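Long-range contacts in split-Soret cytochrome c (Desulfovibrio desulfuricans, PDB 1H21), which carries two heme c groups and probably one [2Fe-2S] cluster per subunit of a homodimer, and may take part in sulfate reduction: residues Pro21-Pro26 against Lys189-Lys194; Val32-Tyr37 against Cys171-Ala176; Lys40-Gly45 against Met71-Lys76; Val105-Asn110 against Lys194-Thr199. All blocks are in the same frame, centred on the assembly; numbering follows the deposited sequence.

Interaction 1 (Pro21-Pro26 against Lys189-Lys194)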
loop_
_atom_site.group_PDB
_atom_site.type_symbol
_atom_site.label_atom_id
_atom_site.label_comp_id
_atom_site.label_asym_id
_atom_site.label_seq_id
_atom_site.Cartn_x
_atom_site.Cartn_y
_atom_site.Cartn_z
ATOM N N PRO A 21 3.745 23.079 -3.993
ATOM C CA PRO A 21 4.939 22.339 -3.571
ATOM C C PRO A 21 6.030 23.311 -3.117
ATOM O O PRO A 21 6.043 24.467 -3.535
ATOM C CB PRO A 21 5.334 21.582 -4.840
ATOM C CG PRO A 21 4.839 22.489 -5.944
ATOM C CD PRO A 21 3.499 22.925 -5.438
ATOM N N HIS A 22 6.883 22.871 -2.200
ATOM C CA HIS A 22 7.971 23.699 -1.701
ATOM C C HIS A 22 9.205 22.813 -1.739
ATOM O O HIS A 22 9.095 21.633 -1.455
ATOM C CB HIS A 22 7.721 24.105 -0.242
ATOM C CG HIS A 22 6.534 24.995 -0.039
ATOM N ND1 HIS A 22 6.566 26.355 -0.273
ATOM C CD2 HIS A 22 5.288 24.728 0.416
ATOM C CE1 HIS A 22 5.394 26.881 0.026
ATOM N NE2 HIS A 22 4.600 25.914 0.450
ATOM N N LYS A 23 10.345 23.336 -2.178
ATOM C CA LYS A 23 11.577 22.540 -2.172
ATOM C C LYS A 23 11.884 22.079 -0.738
ATOM O O LYS A 23 11.532 22.760 0.244
ATOM C CB LYS A 23 12.766 23.341 -2.718
ATOM C CG LYS A 23 12.815 23.395 -4.223
ATOM C CD LYS A 23 14.234 23.473 -4.702
ATOM C CE LYS A 23 14.264 23.226 -6.193
ATOM N NZ LYS A 23 15.660 23.224 -6.689
ATOM N N LEU A 24 12.570 20.950 -0.613
ATOM C CA LEU A 24 12.876 20.419 0.704
ATOM C C LEU A 24 14.372 20.226 0.908
ATOM O O LEU A 24 15.148 20.279 -0.040
ATOM C CB LEU A 24 12.188 19.054 0.861
ATOM C CG LEU A 24 10.686 18.921 0.569
ATOM C CD1 LEU A 24 10.383 17.578 -0.118
ATOM C CD2 LEU A 24 9.867 19.117 1.854
ATOM N N ASP A 25 14.766 19.979 2.152
ATOM C CA ASP A 25 16.150 19.712 2.460
ATOM C C ASP A 25 16.195 18.213 2.691
ATOM O O ASP A 25 15.764 17.734 3.757
ATOM C CB ASP A 25 16.575 20.410 3.756
ATOM C CG ASP A 25 18.030 20.102 4.154
ATOM O OD1 ASP A 25 18.744 19.351 3.441
ATOM O OD2 ASP A 25 18.466 20.616 5.201
ATOM N N PRO A 26 16.667 17.439 1.686
ATOM C CA PRO A 26 16.756 15.979 1.810
ATOM C C PRO A 26 17.388 15.498 3.142
ATOM O O PRO A 26 16.826 14.608 3.813
ATOM C CB PRO A 26 17.601 15.604 0.593
ATOM C CG PRO A 26 17.134 16.560 -0.426
ATOM C CD PRO A 26 17.121 17.866 0.347
ATOM N N LYS A 189 11.370 17.518 -9.427
ATOM C CA LYS A 189 10.077 17.726 -10.104
ATOM C C LYS A 189 9.734 19.228 -10.165
ATOM O O LYS A 189 9.303 19.758 -11.201
ATOM C CB LYS A 189 8.953 16.959 -9.372
ATOM C CG LYS A 189 7.532 17.228 -9.878
ATOM C CD LYS A 189 7.400 16.895 -11.358
ATOM C CE LYS A 189 5.968 17.049 -11.815
ATOM N NZ LYS A 189 5.784 16.711 -13.242
ATOM N N ILE A 190 9.913 19.897 -9.035
ATOM C CA ILE A 190 9.643 21.314 -8.957
ATOM C C ILE A 190 10.498 22.045 -9.998
ATOM O O ILE A 190 10.003 22.977 -10.652
ATOM C CB ILE A 190 9.938 21.880 -7.542
ATOM C CG1 ILE A 190 8.998 21.258 -6.493
ATOM C CG2 ILE A 190 9.763 23.376 -7.542
ATOM C CD1 ILE A 190 9.150 21.823 -5.058
ATOM N N ASP A 191 11.761 21.619 -10.159
ATOM C CA ASP A 191 12.690 22.227 -11.130
ATOM C C ASP A 191 12.375 21.933 -12.580
ATOM O O ASP A 191 12.228 22.851 -13.393
ATOM C CB ASP A 191 14.135 21.802 -10.868
ATOM C CG ASP A 191 14.722 22.430 -9.610
ATOM O OD1 ASP A 191 14.230 23.507 -9.162
ATOM O OD2 ASP A 191 15.678 21.835 -9.048
ATOM N N GLN A 192 12.252 20.656 -12.914
ATOM C CA GLN A 192 11.976 20.263 -14.289
ATOM C C GLN A 192 10.522 20.350 -14.758
ATOM O O GLN A 192 10.226 19.970 -15.893
ATOM C CB GLN A 192 12.539 18.877 -14.568
ATOM C CG GLN A 192 14.031 18.770 -14.343
ATOM C CD GLN A 192 14.557 17.341 -14.470
ATOM O OE1 GLN A 192 13.789 16.365 -14.633
ATOM N NE2 GLN A 192 15.880 17.205 -14.380
ATOM N N GLY A 193 9.618 20.809 -13.892
ATOM C CA GLY A 193 8.210 20.955 -14.259
ATOM C C GLY A 193 7.572 19.768 -14.954
ATOM O O GLY A 193 7.685 18.645 -14.477
ATOM N N LYS A 194 6.883 19.994 -16.061
ATOM C CA LYS A 194 6.283 18.880 -16.775
ATOM C C LYS A 194 7.295 18.125 -17.626
ATOM O O LYS A 194 6.929 17.230 -18.359
ATOM C CB LYS A 194 5.100 19.342 -17.630
ATOM C CG LYS A 194 3.962 19.922 -16.810
ATOM C CD LYS A 194 2.720 20.128 -17.634
ATOM C CE LYS A 194 1.643 20.726 -16.763
ATOM N NZ LYS A 194 0.410 20.964 -17.551
#

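Interaction 2 (Val32-Tyr37 against Cys171-Ala176). Unlike the reference sequence in segment 171-176: C171 (reference Ala).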
loop_
_atom_site.group_PDB
_atom_site.type_symbol
_atom_site.label_atom_id
_atom_site.label_comp_id
_atom_site.label_asym_id
_atom_site.label_seq_id
_atom_site.Cartn_x
_atom_site.Cartn_y
_atom_site.Cartn_z
ATOM N N VAL A 32 14.265 13.768 10.073
ATOM C CA VAL A 32 12.932 13.833 10.680
ATOM C C VAL A 32 12.143 12.522 10.455
ATOM O O VAL A 32 11.401 12.079 11.339
ATOM C CB VAL A 32 12.143 15.054 10.135
ATOM C CG1 VAL A 32 10.779 15.155 10.808
ATOM C CG2 VAL A 32 12.944 16.317 10.367
ATOM N N ALA A 33 12.319 11.912 9.277
ATOM C CA ALA A 33 11.663 10.644 8.931
ATOM C C ALA A 33 12.105 9.587 9.916
ATOM O O ALA A 33 11.267 8.873 10.469
ATOM C CB ALA A 33 12.010 10.206 7.497
ATOM N N TYR A 34 13.417 9.506 10.148
ATOM C CA TYR A 34 13.977 8.541 11.095
ATOM C C TYR A 34 13.392 8.777 12.497
ATOM O O TYR A 34 13.017 7.828 13.198
ATOM C CB TYR A 34 15.504 8.645 11.116
ATOM C CG TYR A 34 16.191 7.768 12.155
ATOM C CD1 TYR A 34 16.645 6.491 11.837
ATOM C CD2 TYR A 34 16.361 8.210 13.469
ATOM C CE1 TYR A 34 17.245 5.677 12.800
ATOM C CE2 TYR A 34 16.948 7.408 14.427
ATOM C CZ TYR A 34 17.385 6.142 14.089
ATOM O OH TYR A 34 17.923 5.337 15.063
ATOM N N ASP A 35 13.286 10.042 12.894
ATOM C CA ASP A 35 12.733 10.390 14.208
ATOM C C ASP A 35 11.239 10.080 14.256
ATOM O O ASP A 35 10.722 9.506 15.223
ATOM C CB ASP A 35 12.960 11.882 14.519
ATOM C CG ASP A 35 14.436 12.226 14.737
ATOM O OD1 ASP A 35 15.278 11.301 14.865
ATOM O OD2 ASP A 35 14.760 13.438 14.785
ATOM N N GLY A 36 10.559 10.442 13.178
ATOM C CA GLY A 36 9.134 10.214 13.084
ATOM C C GLY A 36 8.791 8.750 13.225
ATOM O O GLY A 36 7.799 8.415 13.876
ATOM N N TYR A 37 9.656 7.889 12.677
ATOM C CA TYR A 37 9.474 6.439 12.704
ATOM C C TYR A 37 9.270 5.904 14.126
ATOM O O TYR A 37 8.388 5.051 14.370
ATOM C CB TYR A 37 10.669 5.745 12.010
ATOM C CG TYR A 37 10.756 4.231 12.223
ATOM C CD1 TYR A 37 10.082 3.335 11.381
ATOM C CD2 TYR A 37 11.455 3.697 13.319
ATOM C CE1 TYR A 37 10.093 1.944 11.638
ATOM C CE2 TYR A 37 11.468 2.330 13.579
ATOM C CZ TYR A 37 10.787 1.459 12.744
ATOM O OH TYR A 37 10.780 0.116 13.044
ATOM N N CYS A 171 14.515 -0.869 9.641
ATOM C CA CYS A 171 13.357 -0.260 8.997
ATOM C C CYS A 171 13.293 1.233 9.290
ATOM O O CYS A 171 12.934 2.025 8.412
ATOM C CB CYS A 171 12.040 -1.018 9.294
ATOM S SG CYS A 171 11.821 -2.586 8.281
ATOM N N GLY A 172 13.805 1.620 10.454
ATOM C CA GLY A 172 13.823 3.025 10.839
ATOM C C GLY A 172 14.750 3.825 9.942
ATOM O O GLY A 172 14.431 4.953 9.554
ATOM N N ARG A 173 15.896 3.240 9.596
ATOM C CA ARG A 173 16.862 3.902 8.733
ATOM C C ARG A 173 16.367 3.916 7.300
ATOM O O ARG A 173 16.564 4.901 6.587
ATOM C CB ARG A 173 18.225 3.215 8.827
ATOM C CG ARG A 173 18.777 3.193 10.261
ATOM C CD ARG A 173 20.147 2.515 10.390
ATOM N NE ARG A 173 20.529 2.352 11.801
ATOM C CZ ARG A 173 21.773 2.156 12.244
ATOM N NH1 ARG A 173 22.791 2.094 11.386
ATOM N NH2 ARG A 173 21.989 1.996 13.551
ATOM N N LEU A 174 15.700 2.841 6.883
ATOM C CA LEU A 174 15.169 2.763 5.529
ATOM C C LEU A 174 14.151 3.868 5.337
ATOM O O LEU A 174 14.068 4.467 4.263
ATOM C CB LEU A 174 14.512 1.415 5.267
ATOM C CG LEU A 174 15.418 0.187 5.141
ATOM C CD1 LEU A 174 14.547 -1.017 4.796
ATOM C CD2 LEU A 174 16.469 0.404 4.074
ATOM N N THR A 175 13.391 4.160 6.385
ATOM C CA THR A 175 12.410 5.241 6.311
ATOM C C THR A 175 13.111 6.551 5.892
ATOM O O THR A 175 12.617 7.295 5.040
ATOM C CB THR A 175 11.693 5.436 7.659
ATOM O OG1 THR A 175 10.965 4.248 7.982
ATOM C CG2 THR A 175 10.724 6.564 7.575
ATOM N N ALA A 176 14.311 6.758 6.438
ATOM C CA ALA A 176 15.141 7.933 6.182
ATOM C C ALA A 176 15.660 7.948 4.768
ATOM O O ALA A 176 15.542 8.955 4.086
ATOM C CB ALA A 176 16.282 7.959 7.141
#

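Interaction 3 (Lys40-Gly45 against Met71-Lys76)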
loop_
_atom_site.group_PDB
_atom_site.type_symbol
_atom_site.label_atom_id
_atom_site.label_comp_id
_atom_site.label_asym_id
_atom_site.label_seq_id
_atom_site.Cartn_x
_atom_site.Cartn_y
_atom_site.Cartn_z
ATOM N N LYS A 40 5.853 7.579 19.053
ATOM C CA LYS A 40 4.651 6.841 19.428
ATOM C C LYS A 40 4.555 5.487 18.693
ATOM O O LYS A 40 3.491 4.833 18.663
ATOM C CB LYS A 40 3.416 7.700 19.163
ATOM C CG LYS A 40 3.284 8.927 20.056
ATOM C CD LYS A 40 1.939 9.564 19.803
ATOM C CE LYS A 40 1.651 10.703 20.766
ATOM N NZ LYS A 40 0.263 11.250 20.531
ATOM N N GLY A 41 5.699 5.054 18.160
ATOM C CA GLY A 41 5.787 3.810 17.421
ATOM C C GLY A 41 4.965 3.831 16.151
ATOM O O GLY A 41 4.559 2.756 15.689
ATOM N N PHE A 42 4.754 5.022 15.578
ATOM C CA PHE A 42 3.956 5.181 14.363
ATOM C C PHE A 42 4.508 4.513 13.099
ATOM O O PHE A 42 3.734 4.120 12.230
ATOM C CB PHE A 42 3.614 6.653 14.128
ATOM C CG PHE A 42 2.560 7.211 15.078
ATOM C CD1 PHE A 42 1.856 6.383 15.945
ATOM C CD2 PHE A 42 2.288 8.580 15.108
ATOM C CE1 PHE A 42 0.898 6.904 16.834
ATOM C CE2 PHE A 42 1.342 9.115 15.988
ATOM C CZ PHE A 42 0.644 8.275 16.854
ATOM N N GLY A 43 5.830 4.448 12.959
ATOM C CA GLY A 43 6.404 3.728 11.835
ATOM C C GLY A 43 6.822 4.361 10.523
ATOM O O GLY A 43 6.790 5.583 10.355
ATOM N N CYS A 44 7.186 3.478 9.582
ATOM C CA CYS A 44 7.682 3.841 8.260
ATOM C C CYS A 44 6.844 4.838 7.500
ATOM O O CYS A 44 7.370 5.812 6.990
ATOM C CB CYS A 44 7.978 2.610 7.367
ATOM S SG CYS A 44 7.558 0.957 7.961
ATOM N N GLY A 45 5.547 4.600 7.398
ATOM C CA GLY A 45 4.707 5.516 6.652
ATOM C C GLY A 45 4.602 6.882 7.304
ATOM O O GLY A 45 4.706 7.922 6.647
ATOM N N MET A 71 -2.697 9.153 10.550
ATOM C CA MET A 71 -3.432 8.276 9.649
ATOM C C MET A 71 -2.421 7.350 8.970
ATOM O O MET A 71 -2.742 6.197 8.637
ATOM C CB MET A 71 -4.199 9.062 8.576
ATOM C CG MET A 71 -5.005 8.167 7.609
ATOM S SD MET A 71 -5.750 9.021 6.188
ATOM C CE MET A 71 -4.604 8.686 4.903
ATOM N N LEU A 72 -1.193 7.840 8.806
ATOM C CA LEU A 72 -0.155 7.051 8.168
ATOM C C LEU A 72 0.405 5.937 9.016
ATOM O O LEU A 72 1.245 5.174 8.559
ATOM C CB LEU A 72 0.937 7.920 7.559
ATOM C CG LEU A 72 0.320 8.428 6.262
ATOM C CD1 LEU A 72 0.021 9.895 6.407
ATOM C CD2 LEU A 72 1.215 8.148 5.082
ATOM N N GLU A 73 -0.099 5.806 10.236
ATOM C CA GLU A 73 0.319 4.695 11.099
ATOM C C GLU A 73 -0.229 3.416 10.422
ATOM O O GLU A 73 0.332 2.331 10.532
ATOM C CB GLU A 73 -0.276 4.847 12.511
ATOM C CG GLU A 73 0.152 3.760 13.495
ATOM C CD GLU A 73 -0.750 3.678 14.712
ATOM O OE1 GLU A 73 -1.992 3.665 14.536
ATOM O OE2 GLU A 73 -0.227 3.596 15.850
ATOM N N ALA A 74 -1.283 3.601 9.638
ATOM C CA ALA A 74 -1.949 2.534 8.911
ATOM C C ALA A 74 -0.980 1.712 8.079
ATOM O O ALA A 74 -1.198 0.524 7.876
ATOM C CB ALA A 74 -3.038 3.133 8.003
ATOM N N ASN A 75 0.094 2.346 7.628
ATOM C CA ASN A 75 1.068 1.688 6.777
ATOM C C ASN A 75 2.191 0.955 7.483
ATOM O O ASN A 75 3.082 0.379 6.837
ATOM C CB ASN A 75 1.682 2.701 5.836
ATOM C CG ASN A 75 0.735 3.148 4.784
ATOM O OD1 ASN A 75 0.683 2.567 3.705
ATOM N ND2 ASN A 75 0.007 4.219 5.060
ATOM N N LYS A 76 2.178 0.974 8.802
ATOM C CA LYS A 76 3.243 0.301 9.527
ATOM C C LYS A 76 3.206 -1.200 9.213
ATOM O O LYS A 76 2.130 -1.781 9.056
ATOM C CB LYS A 76 3.118 0.562 11.033
ATOM C CG LYS A 76 4.446 0.479 11.782
ATOM C CD LYS A 76 4.243 0.536 13.296
ATOM C CE LYS A 76 5.430 -0.086 14.008
ATOM N NZ LYS A 76 5.388 0.068 15.473
#

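Interaction 4 (Val105-Asn110 against Lys194-Thr199)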
loop_
_atom_site.group_PDB
_atom_site.type_symbol
_atom_site.label_atom_id
_atom_site.label_comp_id
_atom_site.label_asym_id
_atom_site.label_seq_id
_atom_site.Cartn_x
_atom_site.Cartn_y
_atom_site.Cartn_z
ATOM N N VAL A 105 2.692 12.025 -11.698
ATOM C CA VAL A 105 3.265 11.287 -10.583
ATOM C C VAL A 105 3.905 9.949 -10.987
ATOM O O VAL A 105 4.907 9.522 -10.403
ATOM C CB VAL A 105 2.232 11.101 -9.451
ATOM C CG1 VAL A 105 2.835 10.301 -8.293
ATOM C CG2 VAL A 105 1.783 12.472 -8.943
ATOM N N HIS A 106 3.387 9.337 -12.047
ATOM C CA HIS A 106 3.903 8.058 -12.518
ATOM C C HIS A 106 5.432 7.962 -12.606
ATOM O O HIS A 106 6.028 7.126 -11.935
ATOM C CB HIS A 106 3.261 7.663 -13.857
ATOM C CG HIS A 106 3.487 6.223 -14.226
ATOM N ND1 HIS A 106 3.537 5.213 -13.288
ATOM C CD2 HIS A 106 3.648 5.620 -15.429
ATOM C CE1 HIS A 106 3.716 4.053 -13.892
ATOM N NE2 HIS A 106 3.785 4.274 -15.192
ATOM N N PRO A 107 6.097 8.818 -13.414
ATOM C CA PRO A 107 7.558 8.683 -13.480
ATOM C C PRO A 107 8.256 8.960 -12.157
ATOM O O PRO A 107 9.322 8.399 -11.900
ATOM C CB PRO A 107 7.949 9.677 -14.582
ATOM C CG PRO A 107 6.900 10.749 -14.474
ATOM C CD PRO A 107 5.639 9.909 -14.307
ATOM N N MET A 108 7.641 9.775 -11.301
ATOM C CA MET A 108 8.235 10.086 -9.995
ATOM C C MET A 108 8.250 8.823 -9.110
ATOM O O MET A 108 9.256 8.494 -8.499
ATOM C CB MET A 108 7.450 11.208 -9.292
ATOM C CG MET A 108 7.376 12.539 -10.056
ATOM S SD MET A 108 6.426 13.820 -9.139
ATOM C CE MET A 108 7.392 13.975 -7.680
ATOM N N VAL A 109 7.125 8.125 -9.039
ATOM C CA VAL A 109 7.030 6.908 -8.245
ATOM C C VAL A 109 7.882 5.806 -8.895
ATOM O O VAL A 109 8.462 4.966 -8.197
ATOM C CB VAL A 109 5.555 6.446 -8.136
ATOM C CG1 VAL A 109 5.445 5.061 -7.496
ATOM C CG2 VAL A 109 4.775 7.470 -7.349
ATOM N N ASN A 110 7.980 5.820 -10.223
ATOM C CA ASN A 110 8.779 4.818 -10.914
ATOM C C ASN A 110 10.232 4.929 -10.487
ATOM O O ASN A 110 10.902 3.916 -10.270
ATOM C CB ASN A 110 8.684 4.972 -12.433
ATOM C CG ASN A 110 7.401 4.394 -13.002
ATOM O OD1 ASN A 110 6.645 3.712 -12.310
ATOM N ND2 ASN A 110 7.152 4.657 -14.278
ATOM N N LYS A 194 6.883 19.994 -16.061
ATOM C CA LYS A 194 6.283 18.880 -16.775
ATOM C C LYS A 194 7.295 18.125 -17.626
ATOM O O LYS A 194 6.929 17.230 -18.359
ATOM C CB LYS A 194 5.100 19.342 -17.630
ATOM C CG LYS A 194 3.962 19.922 -16.810
ATOM C CD LYS A 194 2.720 20.128 -17.634
ATOM C CE LYS A 194 1.643 20.726 -16.763
ATOM N NZ LYS A 194 0.410 20.964 -17.551
ATOM N N ASP A 195 8.568 18.487 -17.536
ATOM C CA ASP A 195 9.616 17.802 -18.308
ATOM C C ASP A 195 10.244 16.605 -17.573
ATOM O O ASP A 195 10.988 15.813 -18.177
ATOM C CB ASP A 195 10.735 18.788 -18.681
ATOM C CG ASP A 195 10.321 19.763 -19.753
ATOM O OD1 ASP A 195 9.816 19.323 -20.812
ATOM O OD2 ASP A 195 10.567 20.969 -19.560
ATOM N N PHE A 196 9.972 16.522 -16.267
ATOM C CA PHE A 196 10.488 15.470 -15.391
ATOM C C PHE A 196 10.488 14.086 -16.021
ATOM O O PHE A 196 9.504 13.661 -16.647
ATOM C CB PHE A 196 9.686 15.433 -14.092
ATOM C CG PHE A 196 10.204 14.437 -13.100
ATOM C CD1 PHE A 196 11.048 14.848 -12.065
ATOM C CD2 PHE A 196 9.847 13.082 -13.191
ATOM C CE1 PHE A 196 11.536 13.926 -11.132
ATOM C CE2 PHE A 196 10.330 12.145 -12.262
ATOM C CZ PHE A 196 11.175 12.569 -11.236
ATOM N N LYS A 197 11.589 13.383 -15.841
ATOM C CA LYS A 197 11.726 12.039 -16.374
ATOM C C LYS A 197 12.420 11.207 -15.306
ATOM O O LYS A 197 13.207 11.722 -14.512
ATOM C CB LYS A 197 12.547 12.050 -17.683
ATOM C CG LYS A 197 11.774 12.512 -18.937
ATOM N N SER A 198 12.076 9.937 -15.240
ATOM C CA SER A 198 12.696 9.051 -14.278
ATOM C C SER A 198 14.133 8.744 -14.733
ATOM O O SER A 198 14.392 8.522 -15.919
ATOM C CB SER A 198 11.886 7.749 -14.179
ATOM O OG SER A 198 12.514 6.813 -13.305
ATOM N N THR A 199 15.065 8.721 -13.789
ATOM C CA THR A 199 16.461 8.426 -14.101
ATOM C C THR A 199 16.719 6.913 -14.061
ATOM O O THR A 199 17.817 6.453 -14.382
ATOM C CB THR A 199 17.391 9.117 -13.117
ATOM O OG1 THR A 199 17.108 8.633 -11.804
ATOM C CG2 THR A 199 17.168 10.606 -13.143
#

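Interaction 1 (Pro21-Pro26 against Lys189-Lys194)
I190 and D191, on the last turn of helix 165-192, meet P21, H22 and K23 of the loop that leads into helix 26-38. The contact begins just after K189, which turns to its own helix end: its NZ donates to G193 O at 3.0 Å, from above the carbonyl plane. I190 points at the loop. With chi2 at -176° its side chain is extended, and CD1 reaches the loop backbone, 3.5 Å from K23 N. The same methyl lies 3.8 Å from P21 CB, so a single carbon is shared by ring and backbone. D191 follows and supplies the polar half. K23 reaches over at about a right angle and forms a salt bridge. NZ meets the syn lone pair of OD2 of D191 at 2.7 Å, while its bond to D191 OD1 is weak. K23 and D191 are both exposed, so the bridge lies at the surface. Around this, L24 N is bonded to N187 of helix 165-192, and K189 has E104 of helix 102-118 as a second partner. H22 turns away and stacks on Y60 of helix 44-60, so the loop spans helices 44-60 and 165-192.

Interaction 2 (Val32-Tyr37 against Cys171-Ala176)
The ring of Y37 lies flat on the backbone of G172. G172 CA sits 3.5 Å from the ring centroid and 11° off the normal, a CH-pi contact over the face. Y37 CG is anti to its own N, which carries the ring across to the other helix, and Y37 OH ends near C171 CB. The Y34 ring instead runs alongside R173, and R173 CG touches it at the edge, 3.9 Å from Y34 CE1. The planes of the ring and the guanidinium are 62° apart. Both polar ends meet E169: Y34 OH by a hydrogen bond, R173 NE by a salt bridge. T175 crosses Y37 at about a right angle, with OG1 3.6 Å from Y37 CD1, oblique to the ring. Its CG2 packs on A33 CB at 3.9 Å, while OG1 bonds back to C171 O at 3.0 Å. That oxygen also takes T175 N, from the opposite face of its plane. C171, alanine in the reference sequence, is inferred to bind the [2Fe-2S] cluster, as is C44. Helices 26-38 and 165-192 run roughly antiparallel, at 144° and 7.6 Å between axes. Helix 44-60 packs on helix 26-38 through Y50 and S51, and reaches T175 through C44. F10 of the second subunit packs on V32.

Interaction 3 (Lys40-Gly45 against Met71-Lys76)
G45, in the first turn of helix 44-60, packs on L72 and N75 of a 3-10 segment in the loop between helices 44-60 and 87-99. The glycine-rich turn before the helix leads into C44, inferred to bind the [2Fe-2S] cluster, and G43 is at the N-cap position. The tight part is at this helix start. G45 C is 3.8 Å from L72 CB, and G45 CA is 4.2 Å from N75 CB. G45, with no side chain, lets the two backbones come this close. G43 is equally close: its CA lies 3.8 Å from K76 CG, and its positive phi lets the turn bend into the helix. On this side the contact is carbon on backbone, and the N75 amide turns off to bond with Y90 of the second subunit.

The other end is nearer solvent: G41 and K76 are partly exposed, though F42 and E73 stay buried. F42 and E73 cross obliquely, with ring and carboxylate planes 81° apart. E73 OE2 comes 3.5 Å from F42 CD1, but its main partner is R102 of the second subunit, in a salt bridge. The same arginine of that subunit takes K40 O. A face of the F42 ring carries K40 CB, and F46 meets the ring edge-to-face. With CG anti to the backbone N and the rest extended, the K76 chain runs past F42 O back along the turn. There its NZ donates to G41 O at 2.8 Å, with a C=O...N angle of 139° and the nitrogen tilted 21° from the carbonyl plane.

Interaction 4 (Val105-Asn110 against Lys194-Thr199)
A Met-aromatic contact joins M108 of helix 102-118 to F196 in the loop after helix 165-192. The sulfur stands well above the ring: M108 SD is 5.2 Å from the F196 centroid and 6° off the normal. M108 CG comes nearer than the sulfur, 3.7 Å from F196 CE2, over the same ring. It makes a CH-pi contact offset toward the rim. With chi2 extended (180°), SD is carried beyond CG, away from the ring, which the side chain crosses at about a right angle. F196 CG is anti to the backbone N (chi1 -176°), and this throws the ring toward the helix.

P107 meets the same ring at its edge. P107 C is 3.8 Å from F196 CE2, near the ring plane, and P107 CG lies 4.0 Å from F196 CD2. The ring is thus held on a face by methionine and at a rim by proline. The helix is kinked at P107, whose N has no bond to the turn before. S198 comes in two residues further on. Its CB touches P107 O at 3.5 Å. Its OG, bonded to F200 O, stays 3.8 Å from P107 O and 4.1 Å from N110 C. No hydrogen bond crosses between the two segments.

N110 OD1 instead bonds to W82 of the second subunit, and H106 ND1 to S80 of that subunit. Within the chain, I185 and K189 of helix 165-192 touch both M108 and F196. F96 of helix 87-99 packs on M108, so the contact lies where helices 87-99, 102-118 and 165-192 come together.

From the N terminus, interaction 1 opens first, at 21-26, and closes a long loop at 189-194, tying the loop before helix 26-38 to the end of helix 165-192. Interaction 2 nests inside it and joins helix 26-38 to the first half of helix 165-192. Interaction 3 nests in turn inside interaction 2, and the two touch where Y37 O meets G43 N, near the inferred cluster cysteines. Interaction 4 opens at 105-110, after interaction 3 has closed, and ends at 194-199. It therefore crosses interactions 1 and 2 along the chain. It shares K194 with interaction 1, and the two pack together through K189 and F196. Interactions 2, 3 and 4 also touch the second subunit.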